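Putative transcription factor (Chaetomium thermophilum, PDB 5D5W) is the fungal transcription factor SKN7, whose HSF-type domain binds heat-shock-element DNA and which probably drives gene expression in osmotic and oxidative stress responses. Local coordinates at residues Val21-Asp26 and Pro88-Asp93. Residues are numbered along the deposited sequence; the frame is centred on the assembly and turned at random.
Sequences VRWSDD and PEFRAD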
# COMPACT_ATOMS: atom_id res chain seq x y z
N VAL B 21 -3.91 15.18 -2.89
CA VAL B 21 -5.08 14.88 -2.05
C VAL B 21 -6.06 16.05 -2.11
O VAL B 21 -5.67 17.19 -1.82
CB VAL B 21 -4.69 14.65 -0.57
CG1 VAL B 21 -5.93 14.34 0.27
CG2 VAL B 21 -3.70 13.52 -0.45
N ARG B 22 -7.31 15.78 -2.47
CA ARG B 22 -8.35 16.82 -2.54
C ARG B 22 -9.77 16.27 -2.41
O ARG B 22 -9.99 15.07 -2.52
CB ARG B 22 -8.22 17.59 -3.86
CG ARG B 22 -8.48 16.77 -5.11
CD ARG B 22 -8.47 17.65 -6.36
NE ARG B 22 -8.75 16.92 -7.59
CZ ARG B 22 -7.88 16.14 -8.24
NH1 ARG B 22 -6.64 15.95 -7.77
NH2 ARG B 22 -8.25 15.54 -9.37
N TRP B 23 -10.72 17.17 -2.19
CA TRP B 23 -12.14 16.84 -2.22
C TRP B 23 -12.56 16.50 -3.65
O TRP B 23 -12.06 17.07 -4.61
CB TRP B 23 -13.01 18.01 -1.74
CG TRP B 23 -12.89 18.36 -0.29
CD1 TRP B 23 -12.20 19.42 0.23
CD2 TRP B 23 -13.48 17.68 0.82
NE1 TRP B 23 -12.32 19.43 1.61
CE2 TRP B 23 -13.10 18.37 1.99
CE3 TRP B 23 -14.29 16.54 0.94
CZ2 TRP B 23 -13.50 17.97 3.26
CZ3 TRP B 23 -14.70 16.14 2.20
CH2 TRP B 23 -14.30 16.86 3.35
N SER B 24 -13.50 15.57 -3.76
CA SER B 24 -14.13 15.28 -5.04
C SER B 24 -14.96 16.50 -5.42
O SER B 24 -15.53 17.16 -4.56
CB SER B 24 -15.04 14.06 -4.93
OG SER B 24 -16.29 14.40 -4.36
N ASP B 25 -15.01 16.78 -6.72
CA ASP B 25 -15.72 17.95 -7.26
C ASP B 25 -17.03 18.28 -6.52
O ASP B 25 -17.27 19.44 -6.16
CB ASP B 25 -16.01 17.72 -8.75
CG ASP B 25 -14.77 17.32 -9.53
OD1 ASP B 25 -13.80 18.13 -9.56
OD2 ASP B 25 -14.76 16.20 -10.09
N ASP B 26 -17.86 17.26 -6.31
CA ASP B 26 -19.07 17.37 -5.51
C ASP B 26 -18.77 17.99 -4.16
O ASP B 26 -19.36 19.01 -3.78
CB ASP B 26 -19.70 15.99 -5.28
CG ASP B 26 -20.47 15.48 -6.49
OD1 ASP B 26 -20.51 16.16 -7.54
OD2 ASP B 26 -21.07 14.38 -6.39
N PRO B 88 -20.79 9.35 4.57
CA PRO B 88 -21.97 10.20 4.34
C PRO B 88 -21.94 11.55 5.07
O PRO B 88 -22.50 12.53 4.57
CB PRO B 88 -23.12 9.35 4.88
CG PRO B 88 -22.65 7.94 4.77
CD PRO B 88 -21.17 8.00 5.02
N GLU B 89 -21.29 11.59 6.22
CA GLU B 89 -21.25 12.76 7.09
C GLU B 89 -19.94 13.57 7.02
O GLU B 89 -19.80 14.59 7.69
CB GLU B 89 -21.48 12.30 8.53
CG GLU B 89 -22.73 11.46 8.72
CD GLU B 89 -24.01 12.28 8.76
OE1 GLU B 89 -24.27 12.92 9.80
OE2 GLU B 89 -24.77 12.28 7.75
N PHE B 90 -18.98 13.09 6.23
CA PHE B 90 -17.71 13.80 5.98
C PHE B 90 -17.83 14.50 4.63
O PHE B 90 -17.73 13.86 3.58
CB PHE B 90 -16.54 12.80 5.95
CG PHE B 90 -15.16 13.43 5.85
CD1 PHE B 90 -14.58 14.05 6.95
CD2 PHE B 90 -14.43 13.35 4.67
CE1 PHE B 90 -13.30 14.60 6.86
CE2 PHE B 90 -13.16 13.90 4.59
CZ PHE B 90 -12.60 14.52 5.69
N ARG B 91 -18.10 15.80 4.66
CA ARG B 91 -18.23 16.60 3.44
C ARG B 91 -17.55 17.94 3.61
O ARG B 91 -17.30 18.38 4.72
CB ARG B 91 -19.69 16.86 3.10
CG ARG B 91 -20.60 15.67 3.27
CD ARG B 91 -21.86 15.88 2.46
NE ARG B 91 -22.94 15.00 2.89
CZ ARG B 91 -24.03 14.74 2.18
NH1 ARG B 91 -24.21 15.28 0.97
NH2 ARG B 91 -24.96 13.93 2.67
N ALA B 92 -17.27 18.58 2.48
CA ALA B 92 -16.50 19.83 2.46
C ALA B 92 -17.16 20.98 3.25
O ALA B 92 -16.47 21.73 3.94
CB ALA B 92 -16.25 20.26 1.02
N ASP B 93 -18.49 21.08 3.15
CA ASP B 93 -19.26 22.13 3.84
C ASP B 93 -19.74 21.70 5.24
O ASP B 93 -19.77 22.52 6.16
CB ASP B 93 -20.45 22.56 2.98
CG ASP B 93 -21.13 21.39 2.28
OD1 ASP B 93 -22.21 20.97 2.73
OD2 ASP B 93 -20.55 20.89 1.29
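W23 lays one face of its indole against A92, whose methyl covers the five-membered ring. That methyl carbon, CB, sits 3.8 Å from the centroid of the five-membered ring and only 12° off its normal, a CH-pi contact made squarely over the face. Further out, the six-membered ring runs beneath backbone: A92 N lies over it, 3.5 Å from W23 CH2. The same CH2 atom presses on F90, passing over one face of the phenyl near its rim, 3.4 Å from F90 CE2. The two ring planes are inclined at 32°, an oblique pairing with centroids 4.9 Å apart. With its CG anti to the backbone N (chi1 -174°), the F90 ring swings toward the indole.

In this winged helix-turn-helix domain of the HSF type, the contact ties the outer sheet strand 21-23 to the loop that follows strand 82-86, about 10 Å from the DNA at the nearest atoms. Trimming W23 to an alanine is likely to take away the apolar surface under the A92 methyl and open a gap beside the rim of F90. Y9 of helix 3-12 meets the W23 ring and hydrogen-bonds A92 O through its hydroxyl, while F64 packs edge-to-face with F90. Within the loop, R91 NE donates to P88 O at 3.0 Å, a bent bond tilted from the guanidinium plane.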